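Local coordinates for protein betaine aldehyde dehydrogenase (Staphylococcus aureus subsp. aureus COL, PDB 4QTO) that catalyses the NAD-dependent oxidation of betaine aldehyde to glycine betaine, as a tetrameric member of the aldehyde dehydrogenase family, at residues M141-L146 against I191-A196; A104-E109 against M220-F225; V240-S245 against G262-K267; T465-I468 against H472-F475. All coordinates share one frame; numbering follows the deposited sequence. Where two conformers were deposited one is given.

Interaction 1: M141-L146 against I191-A196; sequences MYFAGL and IAPALA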
# COMPACT_ATOMS: atom_id res chain seq x y z
N MET A 141 -2.13 6.00 20.81
CA MET A 141 -1.73 4.59 20.66
C MET A 141 -1.69 4.18 19.20
O MET A 141 -0.79 3.44 18.79
CB MET A 141 -2.65 3.66 21.44
CG MET A 141 -2.07 2.25 21.57
SD MET A 141 -0.56 2.19 22.56
CE MET A 141 -1.31 2.66 24.15
N TYR A 142 -2.64 4.68 18.41
CA TYR A 142 -2.69 4.38 16.98
C TYR A 142 -1.43 4.87 16.25
O TYR A 142 -0.77 4.10 15.55
CB TYR A 142 -3.92 5.04 16.32
CG TYR A 142 -3.95 4.85 14.81
CD1 TYR A 142 -4.43 3.67 14.24
CD2 TYR A 142 -3.47 5.85 13.95
CE1 TYR A 142 -4.45 3.51 12.85
CE2 TYR A 142 -3.46 5.68 12.59
CZ TYR A 142 -3.96 4.52 12.04
OH TYR A 142 -3.98 4.37 10.67
N PHE A 143 -1.07 6.14 16.47
CA PHE A 143 0.11 6.72 15.85
C PHE A 143 1.42 6.11 16.37
O PHE A 143 2.37 5.98 15.61
CB PHE A 143 0.08 8.24 15.92
CG PHE A 143 -0.88 8.83 14.94
CD1 PHE A 143 -0.62 8.77 13.59
CD2 PHE A 143 -2.09 9.38 15.35
CE1 PHE A 143 -1.52 9.27 12.65
CE2 PHE A 143 -2.98 9.89 14.43
CZ PHE A 143 -2.70 9.84 13.07
N ALA A 144 1.44 5.74 17.66
CA ALA A 144 2.60 5.02 18.21
C ALA A 144 2.83 3.73 17.41
O ALA A 144 3.98 3.40 17.04
CB ALA A 144 2.38 4.67 19.65
N GLY A 145 1.75 3.00 17.14
CA GLY A 145 1.84 1.78 16.39
C GLY A 145 2.13 1.96 14.91
O GLY A 145 2.67 1.07 14.29
N LEU A 146 1.80 3.12 14.35
CA LEU A 146 2.03 3.36 12.95
C LEU A 146 3.47 3.84 12.65
O LEU A 146 3.95 3.73 11.50
CB LEU A 146 1.04 4.42 12.44
CG LEU A 146 0.93 4.65 10.95
CD1 LEU A 146 0.62 3.35 10.23
CD2 LEU A 146 -0.16 5.68 10.67
N ILE A 191 -0.38 16.47 17.46
CA ILE A 191 0.86 16.11 18.13
C ILE A 191 1.27 14.69 17.80
O ILE A 191 2.45 14.42 17.53
CB ILE A 191 0.70 16.22 19.65
CG1 ILE A 191 0.57 17.69 20.06
CG2 ILE A 191 1.88 15.62 20.37
CD1 ILE A 191 0.03 17.84 21.46
N ALA A 192 0.31 13.76 17.83
CA ALA A 192 0.67 12.35 17.69
C ALA A 192 1.41 12.04 16.40
O ALA A 192 2.49 11.41 16.44
CB ALA A 192 -0.54 11.46 17.88
N PRO A 193 0.89 12.45 15.23
CA PRO A 193 1.66 12.15 14.01
C PRO A 193 2.93 12.96 13.89
O PRO A 193 3.91 12.48 13.34
CB PRO A 193 0.67 12.48 12.88
CG PRO A 193 -0.28 13.47 13.49
CD PRO A 193 -0.45 12.97 14.90
N ALA A 194 2.95 14.19 14.39
CA ALA A 194 4.15 15.01 14.29
C ALA A 194 5.28 14.33 15.03
O ALA A 194 6.41 14.21 14.53
CB ALA A 194 3.91 16.39 14.86
N LEU A 195 5.01 13.86 16.25
CA LEU A 195 6.06 13.18 17.00
C LEU A 195 6.41 11.83 16.41
O LEU A 195 7.59 11.49 16.36
CB LEU A 195 5.70 13.04 18.48
CG LEU A 195 5.64 14.37 19.24
CD1 LEU A 195 5.22 14.11 20.68
CD2 LEU A 195 6.98 15.08 19.20
N ALA A 196 5.40 11.08 15.97
CA ALA A 196 5.68 9.76 15.39
C ALA A 196 6.62 9.85 14.19
O ALA A 196 7.46 8.94 14.01
CB ALA A 196 4.39 9.08 15.00
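Phe143 of helix 126-146 is set against Ala192, Pro193 and Ala196 of helix 183-197. This is a near-parallel helix pair in the aldehyde dehydrogenase fold, beside the Rossmann-type sheet. The short axes run 8.9 Å apart at a crossing angle of -20°. The tight part is the Phe143 ring. Its CG stands anti to the carbonyl carbon (chi1 -75°), which sends the ring across to the turn at Pro193. Pro193 CD lies over the centre of one ring face, 4.0 Å from the centroid, in a CH-pi contact. The ring of Tyr142 covers the opposite face with its CD2, which helps fix the rotation of the phenyl group. Ala192 CB comes in obliquely, 3.6 Å from Phe143 CD2. No hydrogen bond joins the two segments, and all four touching residues are buried. Leu497 of helix 493-498 also packs on Phe143. Farther out, Met141 and Leu146 pack against the second subunit. The side chains are looser toward Ala196, where CB of Phe143 and CB of Ala196 are 4.5 Å apart. There the methyl Ala196 CB instead meets the backbone carbonyl, 3.7 Å from Phe143 O.

Interaction 2: A104-E109 against M220-F225; sequences ADKIKE and MEEVGF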
# COMPACT_ATOMS: atom_id res chain seq x y z
N ALA A 104 0.54 8.12 25.34
CA ALA A 104 -0.78 7.48 25.42
C ALA A 104 -1.06 6.93 26.83
O ALA A 104 -2.16 7.13 27.38
CB ALA A 104 -0.90 6.36 24.41
N ASP A 105 -0.09 6.24 27.40
CA ASP A 105 -0.27 5.65 28.72
C ASP A 105 -0.47 6.73 29.82
O ASP A 105 -1.26 6.53 30.73
CB ASP A 105 0.89 4.75 29.02
CG ASP A 105 0.88 3.48 28.16
OD1 ASP A 105 -0.16 3.07 27.63
OD2 ASP A 105 1.95 2.86 28.08
N LYS A 106 0.20 7.87 29.68
CA LYS A 106 -0.02 8.99 30.63
C LYS A 106 -1.43 9.57 30.52
O LYS A 106 -2.01 9.93 31.53
CB LYS A 106 1.05 10.05 30.42
CG LYS A 106 2.37 9.57 31.02
CD LYS A 106 3.49 10.54 30.77
CE LYS A 106 4.81 10.06 31.35
NZ LYS A 106 4.92 10.07 32.84
N ILE A 107 -1.99 9.60 29.31
CA ILE A 107 -3.36 10.09 29.15
C ILE A 107 -4.33 9.19 29.92
O ILE A 107 -5.17 9.68 30.68
CB ILE A 107 -3.79 10.15 27.67
CG1 ILE A 107 -2.89 11.10 26.87
CG2 ILE A 107 -5.25 10.53 27.56
CD1 ILE A 107 -2.91 12.54 27.28
N LYS A 108 -4.17 7.88 29.79
CA LYS A 108 -5.02 6.95 30.52
C LYS A 108 -4.80 7.03 32.03
O LYS A 108 -5.77 7.06 32.81
CB LYS A 108 -4.82 5.53 30.01
CG LYS A 108 -5.73 4.53 30.72
CD LYS A 108 -5.54 3.13 30.17
CE LYS A 108 -6.05 3.03 28.75
NZ LYS A 108 -7.41 3.55 28.56
N GLU A 109 -3.54 7.15 32.47
CA GLU A 109 -3.22 7.28 33.87
C GLU A 109 -3.92 8.48 34.50
O GLU A 109 -4.42 8.39 35.63
CB GLU A 109 -1.69 7.44 34.03
CG GLU A 109 -1.22 7.71 35.42
CD GLU A 109 0.30 7.90 35.51
OE1 GLU A 109 0.97 7.89 34.45
OE2 GLU A 109 0.79 8.06 36.67
N MET A 220 4.16 15.28 28.34
CA MET A 220 5.17 15.02 27.30
C MET A 220 6.58 15.27 27.81
O MET A 220 7.52 14.51 27.52
CB MET A 220 4.89 15.84 26.05
CG MET A 220 3.64 15.33 25.35
SD MET A 220 3.44 16.05 23.70
CE MET A 220 2.95 17.66 24.16
N GLU A 221 6.76 16.33 28.58
CA GLU A 221 8.07 16.59 29.19
C GLU A 221 8.52 15.43 30.09
O GLU A 221 9.70 15.08 30.10
CB GLU A 221 8.05 17.90 29.98
CG GLU A 221 9.38 18.19 30.68
CD GLU A 221 9.39 19.53 31.38
OE1 GLU A 221 8.40 19.86 32.06
OE2 GLU A 221 10.45 20.25 31.25
N GLU A 222 7.59 14.82 30.81
CA GLU A 222 7.90 13.66 31.67
C GLU A 222 8.41 12.46 30.85
O GLU A 222 9.25 11.71 31.32
CB GLU A 222 6.66 13.23 32.44
CG GLU A 222 6.15 14.21 33.47
CD GLU A 222 4.82 13.79 34.10
OE1 GLU A 222 4.31 12.69 33.81
OE2 GLU A 222 4.32 14.56 34.94
N VAL A 223 7.86 12.28 29.66
CA VAL A 223 8.30 11.21 28.75
C VAL A 223 9.71 11.49 28.27
O VAL A 223 10.57 10.60 28.24
CB VAL A 223 7.34 11.08 27.56
CG1 VAL A 223 7.90 10.14 26.53
CG2 VAL A 223 5.96 10.62 28.03
N GLY A 224 9.95 12.74 27.90
CA GLY A 224 11.24 13.19 27.48
C GLY A 224 11.45 13.25 25.99
O GLY A 224 11.45 12.23 25.31
N PHE A 225 11.65 14.48 25.50
CA PHE A 225 11.96 14.75 24.10
C PHE A 225 13.11 15.74 24.02
O PHE A 225 13.27 16.56 24.93
CB PHE A 225 10.73 15.30 23.36
CG PHE A 225 9.59 14.33 23.32
CD1 PHE A 225 9.54 13.36 22.32
CD2 PHE A 225 8.62 14.30 24.32
CE1 PHE A 225 8.54 12.41 22.33
CE2 PHE A 225 7.62 13.35 24.33
CZ PHE A 225 7.58 12.38 23.33
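Lys106 reaches from helix 93-109 to Glu222 and Val223, at the end of helix 211-223. It makes a surface salt bridge between two helices of the aldehyde dehydrogenase fold. The backbones stay well apart, and the nearest CA atoms, of Lys106 and Met220, are 8.6 Å from each other. The lysine chain spans this gap. It is extended through chi2 and chi3, then bends at chi4 (-70°), which turns the ammonium group toward Glu222. The two charged side chains run at a slant to each other. Lys106 NZ gives a hydrogen bond of 2.9 Å to Glu222 OE1. It meets that oxygen on the anti side, 16° out of the carboxylate plane. NZ also lies 3.6 Å from Glu222 CB, so the ammonium group sits alongside the glutamate stem as well as at its end.

Val223 takes the apolar part of the lysine. The two side chains pass each other in opposite directions, with CG2 of the valine beside the last two methylenes. The bridge is thus accompanied by an aliphatic contact. Glu109, almost one turn after Lys106, holds its OE1 5.9 Å from Glu222 OE1. These like charges are not in contact, and the lysine probably eases their repulsion. Elsewhere on helix 93-109, Lys99 donates to the carbonyls of Val223 and Gly224, where helix 211-223 ends and Gly224 takes a positive phi. The closest apolar approach is Lys106 CE to Val223 CG2, at 3.6 Å.

Interaction 3: V240-S245 against G262-K267; sequences VGDVMS and GKHIMK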
# COMPACT_ATOMS: atom_id res chain seq x y z
N VAL A 240 0.06 36.41 17.86
CA VAL A 240 1.12 35.50 17.42
C VAL A 240 0.80 34.65 16.19
O VAL A 240 1.66 33.90 15.68
CB VAL A 240 1.53 34.59 18.60
CG1 VAL A 240 1.87 35.45 19.82
CG2 VAL A 240 0.47 33.57 18.93
N GLY A 241 -0.44 34.72 15.73
CA GLY A 241 -0.88 33.85 14.64
C GLY A 241 -0.16 34.12 13.34
O GLY A 241 0.17 33.16 12.61
N ASP A 242 0.11 35.39 13.06
CA ASP A 242 0.83 35.73 11.85
C ASP A 242 2.24 35.16 11.82
O ASP A 242 2.72 34.72 10.76
CB ASP A 242 0.87 37.24 11.61
CG ASP A 242 -0.47 37.79 11.12
OD1 ASP A 242 -1.38 37.00 10.74
OD2 ASP A 242 -0.60 39.02 11.12
N VAL A 243 2.95 35.18 12.96
CA VAL A 243 4.28 34.56 12.99
C VAL A 243 4.19 33.05 12.81
O VAL A 243 4.97 32.46 12.06
CB VAL A 243 5.02 34.89 14.33
CG1 VAL A 243 6.28 34.05 14.53
CG2 VAL A 243 5.35 36.36 14.38
N MET A 244 3.22 32.42 13.44
CA MET A 244 3.08 30.97 13.33
C MET A 244 2.72 30.50 11.93
O MET A 244 3.13 29.41 11.53
CB MET A 244 2.08 30.44 14.35
CG MET A 244 2.60 30.64 15.76
SD MET A 244 1.50 29.92 17.00
CE MET A 244 1.77 28.16 16.63
N SER A 245 2.00 31.32 11.18
CA SER A 245 1.63 30.92 9.82
C SER A 245 2.55 31.48 8.75
O SER A 245 2.59 30.94 7.64
CB SER A 245 0.21 31.32 9.50
OG SER A 245 0.02 32.71 9.69
N GLY A 262 -8.96 30.73 9.08
CA GLY A 262 -8.26 29.77 8.24
C GLY A 262 -7.83 30.34 6.90
O GLY A 262 -6.72 30.05 6.41
N LYS A 263 -8.70 31.11 6.27
CA LYS A 263 -8.35 31.72 4.96
C LYS A 263 -7.17 32.68 5.13
O LYS A 263 -6.27 32.70 4.29
CB LYS A 263 -9.56 32.43 4.36
CG LYS A 263 -10.65 31.48 3.94
CD LYS A 263 -11.83 32.23 3.38
CE LYS A 263 -12.84 31.23 2.85
NZ LYS A 263 -14.05 31.90 2.36
N HIS A 264 -7.18 33.45 6.21
CA HIS A 264 -6.09 34.40 6.53
C HIS A 264 -4.78 33.65 6.73
O HIS A 264 -3.74 34.06 6.22
CB HIS A 264 -6.46 35.22 7.76
CG HIS A 264 -5.40 36.16 8.22
ND1 HIS A 264 -5.22 37.42 7.67
CD2 HIS A 264 -4.47 36.05 9.20
CE1 HIS A 264 -4.21 38.02 8.28
NE2 HIS A 264 -3.73 37.21 9.20
N ILE A 265 -4.84 32.56 7.48
CA ILE A 265 -3.68 31.69 7.71
C ILE A 265 -3.10 31.16 6.40
O ILE A 265 -1.89 31.20 6.19
CB ILE A 265 -4.04 30.57 8.66
CG1 ILE A 265 -4.16 31.19 10.05
CG2 ILE A 265 -3.02 29.42 8.63
CD1 ILE A 265 -4.61 30.22 11.14
N MET A 266 -3.97 30.70 5.52
CA MET A 266 -3.52 30.19 4.24
C MET A 266 -2.85 31.27 3.38
O MET A 266 -1.83 31.03 2.73
CB MET A 266 -4.67 29.54 3.49
CG MET A 266 -4.28 28.94 2.17
SD MET A 266 -5.59 27.94 1.47
CE MET A 266 -4.93 27.60 -0.15
N LYS A 267 -3.41 32.47 3.40
CA LYS A 267 -2.82 33.58 2.65
C LYS A 267 -1.44 33.93 3.23
O LYS A 267 -0.53 34.26 2.47
CB LYS A 267 -3.76 34.79 2.64
CG LYS A 267 -4.99 34.58 1.79
CD LYS A 267 -5.98 35.74 1.98
CE LYS A 267 -7.25 35.59 1.17
NZ LYS A 267 -7.01 35.88 -0.27
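Ser245 and Ile265 mark the closest backbone approach of segments 240-245 and 262-267, with CA atoms 5.8 Å apart. Segment 240-245 is helical but kinked, because the amides of Asp242 and Val243 miss the usual helical hydrogen bond. Segment 262-267 is regular helix. Both belong to the Rossmann-type part of the aldehyde dehydrogenase fold, where strand 252-256 runs between them in the chain.

At the close point the contact is apolar. Ser245 CB lies 3.8 Å from Ile265 CG2, and Ile265 also packs on Val253 and Phe255 of the strand. The serine OG is turned back to its own helix. With chi1 at 56° it stands between the backbone N and the carbonyl carbon, and it bonds Gly241 O at 3.0 Å. Ser245 N bonds the same carbonyl from the opposite face of its plane, so two donors grip this one oxygen. The stronger polar partner of OG is Asn268 ND2, just beyond segment 262-267.

Nearer the solvent, the side chains of Asp242 and His264 cross at about a right angle, with carboxylate and imidazole planes 34° apart. His264 NE2 donates to Asp242 OD1 over 2.8 Å, with an N-H...O angle of 155°. The carboxylate uses its syn lone pair, and the oxygen lies close to the imidazole plane. Asn268 ND2 also bonds OD1. The asparagine thus serves both Asp242 and Ser245. A carboxylate placed in this way would probably favour a protonated His264, so the exposed edge of the helix pair may carry a charge-assisted bond beside the buried, uncharged Ser245-Ile265 contact.

Interaction 4: T465-I468 against H472-F475; sequences TVWI and HPYF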
# COMPACT_ATOMS: atom_id res chain seq x y z
N THR A 465 -16.64 12.49 5.48
CA THR A 465 -17.15 11.32 6.23
C THR A 465 -18.65 11.26 6.08
O THR A 465 -19.35 12.26 6.23
CB THR A 465 -16.81 11.44 7.75
OG1 THR A 465 -15.38 11.54 7.92
CG2 THR A 465 -17.33 10.26 8.54
N VAL A 466 -19.16 10.07 5.73
CA VAL A 466 -20.61 9.83 5.66
C VAL A 466 -20.95 8.66 6.56
O VAL A 466 -20.36 7.59 6.43
CB VAL A 466 -21.10 9.49 4.26
CG1 VAL A 466 -22.61 9.33 4.28
CG2 VAL A 466 -20.69 10.59 3.26
N TRP A 467 -21.89 8.88 7.49
CA TRP A 467 -22.37 7.84 8.37
C TRP A 467 -23.69 7.28 7.81
O TRP A 467 -24.58 8.05 7.40
CB TRP A 467 -22.65 8.36 9.77
CG TRP A 467 -21.47 8.97 10.42
CD1 TRP A 467 -20.32 8.33 10.80
CD2 TRP A 467 -21.30 10.35 10.79
NE1 TRP A 467 -19.45 9.22 11.36
CE2 TRP A 467 -20.03 10.46 11.37
CE3 TRP A 467 -22.08 11.49 10.65
CZ2 TRP A 467 -19.54 11.68 11.85
CZ3 TRP A 467 -21.59 12.69 11.14
CH2 TRP A 467 -20.35 12.78 11.74
N ILE A 468 -23.83 5.97 7.80
CA ILE A 468 -25.09 5.30 7.42
C ILE A 468 -25.68 4.79 8.71
O ILE A 468 -25.11 3.93 9.40
CB ILE A 468 -24.89 4.20 6.37
CG1 ILE A 468 -24.47 4.86 5.04
CG2 ILE A 468 -26.18 3.40 6.23
CD1 ILE A 468 -24.06 3.89 3.95
N HIS A 472 -21.93 11.06 14.27
CA HIS A 472 -20.75 11.45 15.08
C HIS A 472 -19.48 10.59 15.06
O HIS A 472 -18.42 11.13 15.33
CB HIS A 472 -21.04 11.78 16.56
CG HIS A 472 -21.77 13.07 16.80
ND1 HIS A 472 -21.27 14.30 16.42
CD2 HIS A 472 -22.93 13.32 17.45
CE1 HIS A 472 -22.10 15.25 16.82
NE2 HIS A 472 -23.12 14.69 17.44
N PRO A 473 -19.56 9.30 14.73
CA PRO A 473 -18.31 8.53 14.87
C PRO A 473 -17.10 8.98 14.08
O PRO A 473 -17.18 9.25 12.90
CB PRO A 473 -18.71 7.13 14.37
CG PRO A 473 -20.14 7.02 14.61
CD PRO A 473 -20.72 8.41 14.50
N TYR A 474 -15.97 9.06 14.78
CA TYR A 474 -14.66 9.32 14.16
C TYR A 474 -13.68 8.49 14.99
O TYR A 474 -13.97 8.14 16.16
CB TYR A 474 -14.25 10.80 14.14
CG TYR A 474 -14.40 11.54 15.45
CD1 TYR A 474 -13.56 11.31 16.54
CD2 TYR A 474 -15.43 12.47 15.60
CE1 TYR A 474 -13.76 11.98 17.75
CE2 TYR A 474 -15.61 13.15 16.79
CZ TYR A 474 -14.78 12.90 17.86
OH TYR A 474 -14.97 13.56 19.05
N PHE A 475 -12.56 8.11 14.39
CA PHE A 475 -11.57 7.33 15.10
C PHE A 475 -10.23 7.39 14.37
O PHE A 475 -10.17 7.65 13.16
CB PHE A 475 -12.01 5.86 15.36
CG PHE A 475 -12.72 5.20 14.21
CD1 PHE A 475 -12.04 4.77 13.09
CD2 PHE A 475 -14.09 5.00 14.26
CE1 PHE A 475 -12.71 4.17 12.04
CE2 PHE A 475 -14.75 4.40 13.21
CZ PHE A 475 -14.06 3.95 12.10
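Pro473 O accepts the indole N-H of Trp467 in a hydrogen bond of 2.7 Å from NE1. The N-H...O angle is 151°. The donor lies in the carbonyl plane, on a lone pair, and the oxygen is close to the indole plane, at its edge. The same loop also covers one face of that ring. Pro473 CD stands over the five-membered ring, 3.7 Å from its centroid, in a CH-pi contact. His472 N sits over the same face, 3.4 Å from Trp467 CH2. Trp467 CG is anti to the carbonyl carbon (chi1 -58°), which carries the indole off the strand to the loop. On the opposite face Thr465 CG2, two residues back along strand 465-468, lies 3.6 Å above the plane. The indole is thus sandwiched between its own strand and the loop, and the bond at its edge limits its rotation. The His472 side chain leads away, and its NE2 bonds Asn303 O. A triethylene glycol, probably from the crystallisation liquor, lies beside His472 and bonds Tyr474 OH. Strand 465-468 is the outermost strand of its sheet within this chain. It pairs in parallel with a strand of the third subunit, an intersubunit sheet extension characteristic of aldehyde dehydrogenases.

How the interactions relate
From the N terminus, helix 93-109 comes first, and interaction 2 ties its end to helix 211-223, closing a loop of 110 residues. Interaction 1 lies wholly within that loop and joins helices 126-146 and 183-197. The two contacts touch: Met141 packs on Ala104 and Asp105, Ile191 on Met220, and Leu195 on Phe225. Together they link four helices. Interaction 3 opens after both have closed and spans a short loop through strand 252-256. Interaction 4 follows in series, on the strand that is outermost in its sheet within this chain, and closes a turn of three residues to the next loop. Interactions 3 and 4 lie on opposite sides of the chain's centre, yet both reach the third subunit.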